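Local coordinates for protein, Family 18 Chitinase (Crocus vernus, PDB 3SIM) that probably hydrolyses the beta-1,4 linkages of chitin, as a plant glycoside hydrolase of family 18 built on a TIM barrel, at residues Leu216-Thr221 with Ala251-Asp256; Phe3-Gly8 with Phe29-Ser34. One frame throughout, in Å; residues are numbered along the deposited sequence.

Contact 1: residues Leu216-Thr221 with Ala251-Asp256; sequences LISFST and AVWTAD
Phe-219 and Val-252 sit side by side on parallel neighbouring strands of the TIM barrel, the two strands of a beta-alpha-beta unit whose crossover helix is 230-243. Four backbone bonds join the strands. Those from Ala-251 N to Ile-217 O (3.0 Å) and from Thr-221 N to Trp-253 O are the firmer; the two between them, Phe-219 N to Ala-251 O and Trp-253 N to Phe-219 O, are weak.

The apolar contacts lie on the helix-facing side. Phe-219 CG lies between backbone N and carbonyl carbon (chi1 62°), setting the ring alongside Val-252. Val-252 CG2 lies over a face of the Phe-219 ring as a CH-pi donor, 3.7 Å from CZ, while Val-252 CG1 meets Thr-221 CG2 at 4.0 Å. Thr-221 CG2 also lies at the ring edge, and Val-230 of the helix touches the ring.

On the opposite face, inside the barrel, Ser-218 directs OG to Tyr-185 O and Phe-187 N. Trp-253, before a cis peptide bond, probably floors the sugar-binding site, as the equivalent tryptophan does in family 18 relatives. Lys-188 makes a cation-pi contact with this indole, whose edge receives Ser-218 CB in plane, 3.7 Å from CZ3.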
loop_
_atom_site.group_PDB
_atom_site.type_symbol
_atom_site.label_atom_id
_atom_site.label_comp_id
_atom_site.label_asym_id
_atom_site.label_seq_id
_atom_site.Cartn_x
_atom_site.Cartn_y
_atom_site.Cartn_z
ATOM N N LEU A 216 -6.810 -8.514 1.406
ATOM C CA LEU A 216 -6.940 -7.831 2.673
ATOM C C LEU A 216 -8.123 -6.845 2.758
ATOM O O LEU A 216 -8.526 -6.228 1.815
ATOM C CB LEU A 216 -5.664 -7.125 3.143
ATOM C CG LEU A 216 -4.193 -7.578 3.111
ATOM C CD1 LEU A 216 -3.566 -7.515 4.424
ATOM C CD2 LEU A 216 -3.884 -8.882 2.426
ATOM N N ILE A 217 -8.709 -6.795 3.915
ATOM C CA ILE A 217 -9.628 -5.727 4.276
ATOM C C ILE A 217 -8.896 -4.488 4.825
ATOM O O ILE A 217 -7.776 -4.567 5.157
ATOM C CB ILE A 217 -10.785 -6.178 5.141
ATOM C CG1 ILE A 217 -10.293 -6.621 6.524
ATOM C CG2 ILE A 217 -11.652 -7.246 4.454
ATOM C CD1 ILE A 217 -11.370 -7.035 7.516
ATOM N N SER A 218 -9.587 -3.379 4.924
ATOM C CA SER A 218 -8.968 -2.119 5.300
ATOM C C SER A 218 -9.903 -1.051 5.874
ATOM O O SER A 218 -11.046 -1.081 5.664
ATOM C CB SER A 218 -8.195 -1.560 4.107
ATOM O OG SER A 218 -9.018 -1.163 3.112
ATOM N N PHE A 219 -9.325 -0.099 6.557
ATOM C CA PHE A 219 -9.970 1.122 6.995
ATOM C C PHE A 219 -9.009 2.340 7.025
ATOM O O PHE A 219 -7.840 2.183 7.076
ATOM C CB PHE A 219 -10.683 0.958 8.342
ATOM C CG PHE A 219 -9.781 0.607 9.505
ATOM C CD1 PHE A 219 -9.118 1.561 10.206
ATOM C CD2 PHE A 219 -9.651 -0.700 9.920
ATOM C CE1 PHE A 219 -8.314 1.206 11.291
ATOM C CE2 PHE A 219 -8.850 -1.036 10.993
ATOM C CZ PHE A 219 -8.186 -0.093 11.660
ATOM N N SER A 220 -9.590 3.516 7.055
ATOM C CA SER A 220 -8.907 4.790 7.193
ATOM C C SER A 220 -9.135 5.404 8.568
ATOM O O SER A 220 -10.167 5.284 9.129
ATOM C CB SER A 220 -9.317 5.783 6.107
ATOM O OG SER A 220 -9.030 7.109 6.394
ATOM N N THR A 221 -8.102 6.002 9.089
ATOM C CA THR A 221 -8.130 6.756 10.318
ATOM C C THR A 221 -8.159 8.299 10.047
ATOM O O THR A 221 -7.928 9.057 10.890
ATOM C CB THR A 221 -6.983 6.290 11.242
ATOM O OG1 THR A 221 -5.728 6.684 10.690
ATOM C CG2 THR A 221 -7.096 4.721 11.517
ATOM N N ALA A 251 -5.264 -3.848 6.551
ATOM C CA ALA A 251 -4.455 -2.703 6.155
ATOM C C ALA A 251 -4.992 -1.319 6.651
ATOM O O ALA A 251 -6.144 -1.000 6.529
ATOM C CB ALA A 251 -4.308 -2.694 4.699
ATOM N N VAL A 252 -4.123 -0.496 7.145
ATOM C CA VAL A 252 -4.525 0.779 7.673
ATOM C C VAL A 252 -3.864 2.034 6.967
ATOM O O VAL A 252 -2.688 2.055 6.765
ATOM C CB VAL A 252 -4.289 0.806 9.189
ATOM C CG1 VAL A 252 -4.630 2.147 9.774
ATOM C CG2 VAL A 252 -4.981 -0.312 9.910
ATOM N N TRP A 253 -4.662 3.028 6.600
ATOM C CA TRP A 253 -4.278 4.320 6.052
ATOM C C TRP A 253 -4.665 5.448 7.074
ATOM O O TRP A 253 -5.777 5.751 7.225
ATOM C CB TRP A 253 -4.962 4.524 4.679
ATOM C CG TRP A 253 -4.343 3.886 3.463
ATOM C CD1 TRP A 253 -3.430 4.437 2.643
ATOM C CD2 TRP A 253 -4.622 2.599 2.918
ATOM N NE1 TRP A 253 -3.088 3.580 1.669
ATOM C CE2 TRP A 253 -3.820 2.443 1.798
ATOM C CE3 TRP A 253 -5.467 1.560 3.276
ATOM C CZ2 TRP A 253 -3.839 1.300 1.037
ATOM C CZ3 TRP A 253 -5.466 0.425 2.520
ATOM C CH2 TRP A 253 -4.667 0.310 1.410
ATOM N N THR A 254 -3.744 6.006 7.825
ATOM C CA THR A 254 -2.324 5.797 7.800
ATOM C C THR A 254 -1.821 6.087 9.233
ATOM O O THR A 254 -2.567 6.598 10.029
ATOM C CB THR A 254 -1.583 6.827 6.849
ATOM O OG1 THR A 254 -1.651 8.119 7.405
ATOM C CG2 THR A 254 -2.101 6.811 5.396
ATOM N N ALA A 255 -0.561 5.805 9.533
ATOM C CA ALA A 255 -0.030 6.113 10.871
ATOM C C ALA A 255 -0.112 7.658 11.149
ATOM O O ALA A 255 -0.332 8.104 12.221
ATOM C CB ALA A 255 1.359 5.609 11.015
ATOM N N ASP A 256 0.057 8.410 10.092
ATOM C CA ASP A 256 0.084 9.828 10.149
ATOM C C ASP A 256 -1.257 10.431 10.620
ATOM O O ASP A 256 -1.251 11.283 11.419
ATOM C CB ASP A 256 0.575 10.376 8.826
ATOM C CG ASP A 256 1.936 9.816 8.444
ATOM O OD1 ASP A 256 2.028 8.725 7.948
ATOM O OD2 ASP A 256 2.882 10.443 8.738
#

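Contact 2: residues Phe3-Gly8 with Phe29-Ser34; sequences FVEYIG and FQFVLS
Tyr-6 and Val-32 stand side by side on the interior face of two parallel barrel strands, 3-7 and 29-34. With chi1 at -69°, the tyrosine CG is anti to its carbonyl carbon and the ring rises beside the valine. Tyr-6 CB lies 4.1 Å from Ser-34 OG, which sits at the ring edge, in plane. Farther out, Tyr-6 CD1 and CE1 run along Val-32, whose CB lies over the face toward its rim. Tyr-6 CE1 meets Val-32 CG1 at 3.6 Å, and the indole of Trp-253 stacks on the face opposite Val-32. The tip, OH, is hydrogen-bonded to Ser-160 OG and Asn-184 ND2 and weakly to Asp-123 OD2, which belongs to the DxDxE signature of the family. Toward the start of the strands, on the same face, Val-4 CG1 touches Val-32 CG2 at 3.6 Å.

The other face turns outward. Phe-3 and Phe-29 point the same way with planes at 57°, CD1 of Phe-3 lying 3.6 Å from CE1 of Phe-29, and Ile-7 CG2 leans on Phe-31 CD2. Between the two faces, five backbone bonds hold the register, among them Ser-34 N to Ile-7 O at 2.8 Å.

Held between Val-32 and Trp-253, with two hydrogen bonds and a weak third at its hydroxyl, the Tyr-6 ring has little freedom to turn, consistent with a tyrosine in the second shell of the active site.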
loop_
_atom_site.group_PDB
_atom_site.type_symbol
_atom_site.label_atom_id
_atom_site.label_comp_id
_atom_site.label_asym_id
_atom_site.label_seq_id
_atom_site.Cartn_x
_atom_site.Cartn_y
_atom_site.Cartn_z
ATOM N N PHE A 3 -0.575 -7.681 9.272
ATOM C CA PHE A 3 -1.036 -6.327 9.469
ATOM C C PHE A 3 -0.145 -5.336 8.733
ATOM O O PHE A 3 1.025 -5.325 8.928
ATOM C CB PHE A 3 -1.116 -6.009 10.963
ATOM C CG PHE A 3 -1.603 -4.623 11.285
ATOM C CD1 PHE A 3 -0.729 -3.645 11.704
ATOM C CD2 PHE A 3 -2.936 -4.322 11.234
ATOM C CE1 PHE A 3 -1.156 -2.406 11.990
ATOM C CE2 PHE A 3 -3.381 -3.112 11.506
ATOM C CZ PHE A 3 -2.507 -2.129 11.884
ATOM N N VAL A 4 -0.753 -4.514 7.913
ATOM C CA VAL A 4 -0.126 -3.521 7.075
ATOM C C VAL A 4 -0.479 -2.066 7.499
ATOM O O VAL A 4 -1.592 -1.688 7.542
ATOM C CB VAL A 4 -0.499 -3.746 5.625
ATOM C CG1 VAL A 4 0.243 -2.846 4.765
ATOM C CG2 VAL A 4 -0.296 -5.150 5.208
ATOM N N GLU A 5 0.547 -1.310 7.819
ATOM C CA GLU A 5 0.491 0.086 8.219
ATOM C C GLU A 5 1.117 1.078 7.232
ATOM O O GLU A 5 2.297 1.170 7.146
ATOM C CB GLU A 5 1.120 0.264 9.602
ATOM C CG GLU A 5 0.991 1.607 10.244
ATOM C CD GLU A 5 -0.402 1.879 10.940
ATOM O OE1 GLU A 5 -1.251 1.041 10.942
ATOM O OE2 GLU A 5 -0.626 2.927 11.466
ATOM N N TYR A 6 0.304 1.824 6.499
ATOM C CA TYR A 6 0.832 2.907 5.664
ATOM C C TYR A 6 1.426 4.078 6.533
ATOM O O TYR A 6 0.897 4.359 7.535
ATOM C CB TYR A 6 -0.156 3.381 4.604
ATOM C CG TYR A 6 -0.404 2.369 3.499
ATOM C CD1 TYR A 6 0.174 2.482 2.268
ATOM C CD2 TYR A 6 -1.126 1.238 3.741
ATOM C CE1 TYR A 6 -0.065 1.520 1.288
ATOM C CE2 TYR A 6 -1.339 0.293 2.813
ATOM C CZ TYR A 6 -0.819 0.417 1.583
ATOM O OH TYR A 6 -1.062 -0.537 0.681
ATOM N N ILE A 7 2.535 4.646 6.123
ATOM C CA ILE A 7 3.218 5.692 6.865
ATOM C C ILE A 7 4.077 6.637 6.004
ATOM O O ILE A 7 4.686 6.274 5.042
ATOM C CB ILE A 7 4.086 5.118 8.063
ATOM C CG1 ILE A 7 4.697 6.226 8.954
ATOM C CG2 ILE A 7 5.169 4.319 7.572
ATOM C CD1 ILE A 7 5.164 5.785 10.198
ATOM N N GLY A 8 4.129 7.861 6.494
ATOM C CA GLY A 8 4.674 9.015 5.839
ATOM C C GLY A 8 3.844 9.989 4.986
ATOM O O GLY A 8 4.407 10.831 4.411
ATOM N N PHE A 29 4.207 -7.971 10.420
ATOM C CA PHE A 29 3.889 -6.577 10.480
ATOM C C PHE A 29 4.634 -5.871 9.328
ATOM O O PHE A 29 5.853 -5.876 9.272
ATOM C CB PHE A 29 4.277 -5.981 11.818
ATOM C CG PHE A 29 3.842 -4.556 12.031
ATOM C CD1 PHE A 29 2.887 -4.258 12.972
ATOM C CD2 PHE A 29 4.360 -3.511 11.317
ATOM C CE1 PHE A 29 2.482 -2.944 13.159
ATOM C CE2 PHE A 29 3.960 -2.227 11.546
ATOM C CZ PHE A 29 3.056 -1.954 12.422
ATOM N N GLN A 30 3.910 -5.274 8.411
ATOM C CA GLN A 30 4.573 -4.498 7.361
ATOM C C GLN A 30 4.271 -2.999 7.418
ATOM O O GLN A 30 3.167 -2.603 7.230
ATOM C CB GLN A 30 4.349 -5.086 5.969
ATOM C CG GLN A 30 4.381 -6.597 5.872
ATOM C CD GLN A 30 4.060 -7.197 4.483
ATOM O OE1 GLN A 30 4.435 -8.308 4.202
ATOM N NE2 GLN A 30 3.336 -6.498 3.690
ATOM N N PHE A 31 5.280 -2.205 7.714
ATOM C CA PHE A 31 5.293 -0.773 7.424
ATOM C C PHE A 31 5.291 -0.531 5.903
ATOM O O PHE A 31 5.944 -1.238 5.194
ATOM C CB PHE A 31 6.435 -0.037 8.132
ATOM C CG PHE A 31 6.197 0.227 9.616
ATOM C CD1 PHE A 31 6.939 -0.410 10.577
ATOM C CD2 PHE A 31 5.261 1.102 10.039
ATOM C CE1 PHE A 31 6.706 -0.170 11.908
ATOM C CE2 PHE A 31 5.046 1.328 11.331
ATOM C CZ PHE A 31 5.764 0.697 12.275
ATOM N N VAL A 32 4.507 0.413 5.411
ATOM C CA VAL A 32 4.579 0.805 4.008
ATOM C C VAL A 32 4.853 2.326 3.748
ATOM O O VAL A 32 4.006 3.165 3.955
ATOM C CB VAL A 32 3.344 0.255 3.152
ATOM C CG1 VAL A 32 3.420 0.675 1.748
ATOM C CG2 VAL A 32 3.143 -1.197 3.312
ATOM N N LEU A 33 6.049 2.643 3.309
ATOM C CA LEU A 33 6.475 4.041 3.148
ATOM C C LEU A 33 5.739 4.786 1.980
ATOM O O LEU A 33 5.745 4.339 0.889
ATOM C CB LEU A 33 7.988 4.121 2.970
ATOM C CG LEU A 33 8.917 3.634 4.066
ATOM C CD1 LEU A 33 10.328 3.496 3.614
ATOM C CD2 LEU A 33 8.814 4.549 5.259
ATOM N N SER A 34 5.136 5.910 2.260
ATOM C CA SER A 34 4.400 6.612 1.245
ATOM C C SER A 34 4.832 8.054 1.002
ATOM O O SER A 34 4.696 8.855 1.860
ATOM C CB SER A 34 2.899 6.606 1.579
ATOM O OG SER A 34 2.503 5.631 2.469
#

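In the fold
From the N terminus, strand 2-7 runs into a long connection without a helix, and contact 2 closes it when strand 28-37 returns alongside. The barrel then continues through its middle strands to 215-220; helix 230-243 follows, and contact 1 closes that second loop at strand 250-253. The contacts are in series, neither nested nor crossed. They meet where the last strand docks on the first and shuts the barrel: Val-252 N lies 2.8 Å from Val-4 O in a probable hydrogen bond, and Ala-255 N probably bonds to Tyr-6 O. Together they tie the first two and the last two strands of the barrel into one closed sheet.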